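Local coordinates for type 3 secretion system pilotin (Salmonella typhimurium, PDB 6XFJ), which serves as the pilot lipoprotein needed to localise the secretin InvG correctly in the outer membrane when the type III secretion injectisome is built, at residues Gln29-Tyr40 and Ser67-His76. Residues are numbered along the deposited sequence; the frame is centred on the assembly and turned at random.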
loop_
_atom_site.group_PDB
_atom_site.type_symbol
_atom_site.label_atom_id
_atom_site.label_comp_id
_atom_site.label_asym_id
_atom_site.label_seq_id
_atom_site.Cartn_x
_atom_site.Cartn_y
_atom_site.Cartn_z
ATOM N N GLN B 29 -6.400 -4.560 3.731
ATOM C CA GLN B 29 -7.065 -3.735 2.703
ATOM C C GLN B 29 -7.692 -4.637 1.637
ATOM O O GLN B 29 -8.821 -4.388 1.186
ATOM C CB GLN B 29 -6.031 -2.825 2.067
ATOM C CG GLN B 29 -5.697 -1.634 2.957
ATOM C CD GLN B 29 -4.548 -0.814 2.428
ATOM O OE1 GLN B 29 -4.148 -0.988 1.287
ATOM N NE2 GLN B 29 -3.994 0.100 3.211
ATOM N N ALA B 30 -6.960 -5.630 1.168
ATOM C CA ALA B 30 -7.482 -6.566 0.173
ATOM C C ALA B 30 -8.717 -7.267 0.703
ATOM O O ALA B 30 -9.726 -7.366 -0.020
ATOM C CB ALA B 30 -6.417 -7.557 -0.230
ATOM N N LEU B 31 -8.669 -7.746 1.943
ATOM C CA LEU B 31 -9.847 -8.427 2.529
ATOM C C LEU B 31 -11.020 -7.436 2.559
ATOM O O LEU B 31 -12.159 -7.839 2.199
ATOM C CB LEU B 31 -9.500 -8.962 3.915
ATOM C CG LEU B 31 -10.637 -9.727 4.565
ATOM C CD1 LEU B 31 -11.058 -10.928 3.762
ATOM C CD2 LEU B 31 -10.243 -10.182 5.951
ATOM N N THR B 32 -10.800 -6.185 2.973
ATOM C CA THR B 32 -11.879 -5.169 2.991
ATOM C C THR B 32 -12.512 -5.054 1.608
ATOM O O THR B 32 -13.744 -5.106 1.456
ATOM C CB THR B 32 -11.366 -3.810 3.465
ATOM O OG1 THR B 32 -10.906 -3.983 4.810
ATOM C CG2 THR B 32 -12.443 -2.739 3.464
ATOM N N PHE B 33 -11.684 -4.932 0.583
ATOM C CA PHE B 33 -12.190 -4.755 -0.790
ATOM C C PHE B 33 -13.083 -5.944 -1.153
ATOM O O PHE B 33 -14.194 -5.748 -1.636
ATOM C CB PHE B 33 -11.012 -4.661 -1.773
ATOM C CG PHE B 33 -11.530 -4.665 -3.180
ATOM C CD1 PHE B 33 -11.994 -3.506 -3.767
ATOM C CD2 PHE B 33 -11.690 -5.863 -3.862
ATOM C CE1 PHE B 33 -12.542 -3.542 -5.042
ATOM C CE2 PHE B 33 -12.208 -5.893 -5.155
ATOM C CZ PHE B 33 -12.648 -4.733 -5.712
ATOM N N PHE B 34 -12.628 -7.176 -0.913
ATOM C CA PHE B 34 -13.398 -8.370 -1.353
ATOM C C PHE B 34 -14.663 -8.540 -0.519
ATOM O O PHE B 34 -15.676 -8.890 -1.079
ATOM C CB PHE B 34 -12.501 -9.602 -1.406
ATOM C CG PHE B 34 -11.640 -9.552 -2.639
ATOM C CD1 PHE B 34 -12.202 -9.701 -3.900
ATOM C CD2 PHE B 34 -10.290 -9.256 -2.551
ATOM C CE1 PHE B 34 -11.420 -9.619 -5.050
ATOM C CE2 PHE B 34 -9.540 -9.130 -3.700
ATOM C CZ PHE B 34 -10.106 -9.297 -4.929
ATOM N N GLN B 35 -14.610 -8.173 0.761
ATOM C CA GLN B 35 -15.834 -8.233 1.607
ATOM C C GLN B 35 -16.881 -7.258 1.060
ATOM O O GLN B 35 -18.084 -7.577 1.152
ATOM C CB GLN B 35 -15.507 -7.973 3.077
ATOM C CG GLN B 35 -14.679 -9.103 3.668
ATOM C CD GLN B 35 -14.196 -8.803 5.070
ATOM O OE1 GLN B 35 -14.003 -7.644 5.438
ATOM N NE2 GLN B 35 -13.977 -9.845 5.868
ATOM N N GLU B 36 -16.449 -6.109 0.531
ATOM C CA GLU B 36 -17.327 -5.029 -0.015
ATOM C C GLU B 36 -17.810 -5.415 -1.435
ATOM O O GLU B 36 -18.700 -4.737 -1.944
ATOM C CB GLU B 36 -16.576 -3.685 -0.086
ATOM C CG GLU B 36 -16.366 -2.969 1.227
ATOM C CD GLU B 36 -15.444 -1.762 1.109
ATOM O OE1 GLU B 36 -14.909 -1.545 -0.017
ATOM O OE2 GLU B 36 -15.279 -1.017 2.129
ATOM N N HIS B 37 -17.138 -6.370 -2.100
ATOM C CA HIS B 37 -17.422 -6.711 -3.521
ATOM C C HIS B 37 -17.520 -8.221 -3.679
ATOM O O HIS B 37 -16.753 -8.795 -4.466
ATOM C CB HIS B 37 -16.351 -6.098 -4.431
ATOM C CG HIS B 37 -16.236 -4.620 -4.324
ATOM N ND1 HIS B 37 -15.451 -3.997 -3.337
ATOM C CD2 HIS B 37 -16.756 -3.629 -5.090
ATOM C CE1 HIS B 37 -15.544 -2.676 -3.489
ATOM N NE2 HIS B 37 -16.339 -2.424 -4.550
ATOM N N PRO B 38 -18.546 -8.869 -3.095
ATOM C CA PRO B 38 -18.642 -10.327 -3.081
ATOM C C PRO B 38 -18.948 -10.953 -4.442
ATOM O O PRO B 38 -18.828 -12.167 -4.573
ATOM C CB PRO B 38 -19.802 -10.584 -2.113
ATOM C CG PRO B 38 -20.614 -9.305 -2.148
ATOM C CD PRO B 38 -19.576 -8.212 -2.303
ATOM N N GLN B 39 -19.345 -10.158 -5.428
ATOM C CA GLN B 39 -19.471 -10.674 -6.831
ATOM C C GLN B 39 -18.191 -11.388 -7.290
ATOM O O GLN B 39 -18.248 -12.364 -8.058
ATOM C CB GLN B 39 -19.857 -9.560 -7.807
ATOM C CG GLN B 39 -20.060 -10.022 -9.236
ATOM C CD GLN B 39 -21.055 -11.154 -9.426
ATOM O OE1 GLN B 39 -22.053 -11.302 -8.690
ATOM N NE2 GLN B 39 -20.780 -11.955 -10.455
ATOM N N TYR B 40 -17.038 -10.916 -6.861
ATOM C CA TYR B 40 -15.748 -11.516 -7.255
ATOM C C TYR B 40 -15.526 -12.901 -6.649
ATOM O O TYR B 40 -14.656 -13.621 -7.158
ATOM C CB TYR B 40 -14.609 -10.541 -6.997
ATOM C CG TYR B 40 -14.790 -9.312 -7.837
ATOM C CD1 TYR B 40 -14.676 -9.401 -9.217
ATOM C CD2 TYR B 40 -15.019 -8.068 -7.283
ATOM C CE1 TYR B 40 -14.856 -8.282 -10.006
ATOM C CE2 TYR B 40 -15.157 -6.932 -8.069
ATOM C CZ TYR B 40 -15.108 -7.041 -9.446
ATOM O OH TYR B 40 -15.274 -5.918 -10.225
ATOM N N SER B 67 -2.530 2.585 -2.780
ATOM C CA SER B 67 -2.627 1.363 -1.965
ATOM C C SER B 67 -3.226 0.205 -2.719
ATOM O O SER B 67 -3.863 0.395 -3.778
ATOM C CB SER B 67 -3.429 1.646 -0.723
ATOM O OG SER B 67 -4.791 1.798 -1.062
ATOM N N ILE B 68 -3.141 -1.021 -2.180
ATOM C CA ILE B 68 -3.877 -2.155 -2.790
ATOM C C ILE B 68 -5.365 -1.844 -2.788
ATOM O O ILE B 68 -6.041 -2.231 -3.717
ATOM C CB ILE B 68 -3.502 -3.489 -2.172
ATOM C CG1 ILE B 68 -3.905 -4.609 -3.128
ATOM C CG2 ILE B 68 -4.122 -3.617 -0.749
ATOM C CD1 ILE B 68 -3.454 -5.947 -2.671
ATOM N N TYR B 69 -5.913 -1.222 -1.722
ATOM C CA TYR B 69 -7.354 -0.955 -1.723
ATOM C C TYR B 69 -7.685 -0.061 -2.928
ATOM O O TYR B 69 -8.645 -0.290 -3.642
ATOM C CB TYR B 69 -7.781 -0.313 -0.389
ATOM C CG TYR B 69 -9.267 -0.085 -0.358
ATOM C CD1 TYR B 69 -10.162 -1.079 0.035
ATOM C CD2 TYR B 69 -9.794 1.117 -0.778
ATOM C CE1 TYR B 69 -11.522 -0.923 -0.052
ATOM C CE2 TYR B 69 -11.180 1.298 -0.800
ATOM C CZ TYR B 69 -12.051 0.280 -0.444
ATOM O OH TYR B 69 -13.399 0.481 -0.462
ATOM N N GLN B 70 -6.934 1.017 -3.060
ATOM C CA GLN B 70 -7.202 2.049 -4.098
ATOM C C GLN B 70 -7.024 1.441 -5.504
ATOM O O GLN B 70 -7.790 1.765 -6.381
ATOM C CB GLN B 70 -6.232 3.203 -3.945
ATOM C CG GLN B 70 -6.529 3.997 -2.669
ATOM C CD GLN B 70 -5.372 4.772 -2.099
ATOM O OE1 GLN B 70 -4.288 4.809 -2.658
ATOM N NE2 GLN B 70 -5.561 5.379 -0.907
ATOM N N THR B 71 -6.054 0.542 -5.652
ATOM C CA THR B 71 -5.827 -0.044 -6.995
ATOM C C THR B 71 -6.807 -1.155 -7.309
ATOM O O THR B 71 -7.203 -1.281 -8.471
ATOM C CB THR B 71 -4.382 -0.443 -7.145
ATOM O OG1 THR B 71 -3.990 -1.314 -6.116
ATOM C CG2 THR B 71 -3.488 0.780 -7.178
ATOM N N LEU B 72 -7.226 -1.963 -6.358
ATOM C CA LEU B 72 -8.360 -2.900 -6.574
ATOM C C LEU B 72 -9.614 -2.119 -6.963
ATOM O O LEU B 72 -10.353 -2.504 -7.837
ATOM C CB LEU B 72 -8.578 -3.791 -5.356
ATOM C CG LEU B 72 -7.557 -4.888 -5.119
ATOM C CD1 LEU B 72 -7.675 -5.476 -3.748
ATOM C CD2 LEU B 72 -7.688 -5.999 -6.184
ATOM N N LEU B 73 -9.868 -1.033 -6.223
ATOM C CA LEU B 73 -11.097 -0.253 -6.474
ATOM C C LEU B 73 -11.018 0.368 -7.884
ATOM O O LEU B 73 -11.988 0.342 -8.595
ATOM C CB LEU B 73 -11.255 0.809 -5.395
ATOM C CG LEU B 73 -12.609 1.504 -5.342
ATOM C CD1 LEU B 73 -13.730 0.560 -5.010
ATOM C CD2 LEU B 73 -12.576 2.613 -4.326
ATOM N N ALA B 74 -9.850 0.912 -8.248
ATOM C CA ALA B 74 -9.646 1.420 -9.628
ATOM C C ALA B 74 -9.889 0.327 -10.679
ATOM O O ALA B 74 -10.561 0.607 -11.676
ATOM C CB ALA B 74 -8.284 2.019 -9.783
ATOM N N ALA B 75 -9.405 -0.870 -10.426
ATOM C CA ALA B 75 -9.599 -1.997 -11.361
ATOM C C ALA B 75 -11.093 -2.310 -11.498
ATOM O O ALA B 75 -11.584 -2.434 -12.629
ATOM C CB ALA B 75 -8.806 -3.170 -10.878
ATOM N N HIS B 76 -11.787 -2.301 -10.360
ATOM C CA HIS B 76 -13.227 -2.566 -10.356
ATOM C C HIS B 76 -13.924 -1.488 -11.174
ATOM O O HIS B 76 -14.837 -1.805 -11.947
ATOM C CB HIS B 76 -13.670 -2.601 -8.914
ATOM C CG HIS B 76 -15.129 -2.576 -8.722
ATOM N ND1 HIS B 76 -15.934 -3.642 -9.014
ATOM C CD2 HIS B 76 -15.916 -1.606 -8.180
ATOM C CE1 HIS B 76 -17.189 -3.335 -8.678
ATOM N NE2 HIS B 76 -17.203 -2.074 -8.197
HETATM O O HOH W 1 -1.445 -1.270 0.239
#
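Phe33 and Tyr69 each serve as a knob in a hole on the facing helix, a compact example of how two helices running the same general way interlock; the segment axes cross at -32° and approach to 8.8 Å. Phe33 enters among Tyr69, Leu72, Leu73 and His76; Tyr69 fills the return hole of Gln29, Thr32, Phe33 and Glu36. With CG anti to the backbone N (chi1 173°), the Phe33 ring receives Leu72 CB squarely over one face, 3.8 Å from its centroid. His37 ND1 lies over the opposite face, near the rim, and donates to Phe33 O at 2.7 Å, the acceptor lying in the imidazole plane, which should help to hold the ring's rotation. The edge of His37 then meets the face of His76 in a T-shaped pair, His37 CD2 lying 3.5 Å from His76 NE2. At the rim of His76, Tyr40 OH and His76 ND1 share a 2.7 Å hydrogen bond, the two rings standing almost perpendicular.

The solvent side is thinner. There the exposed Glu36 accepts from Tyr69 OH through the syn lone pair of OE1 at 2.6 Å, while Thr32 merely brushes that ring with CG2. The Gln29 end is buried instead: Gln29 OE1 takes a weak bond from Tyr69 N (3.5 Å) and one from a water that also accepts from Ile68 N, at the first turn of helix 68-80, where Ser67, the N-cap, forms a capping box with Gln70. Gln29 NE2 and Ser67 OG bond backbone oxygens of the second subunit, Leu66 O and Asn65 O respectively. Within this all-helical C-terminal piece of the InvH lipoprotein, helix 25-36 thus packs along helix 68-80, with helix 44-59 touching Phe34, Tyr40 and Thr71.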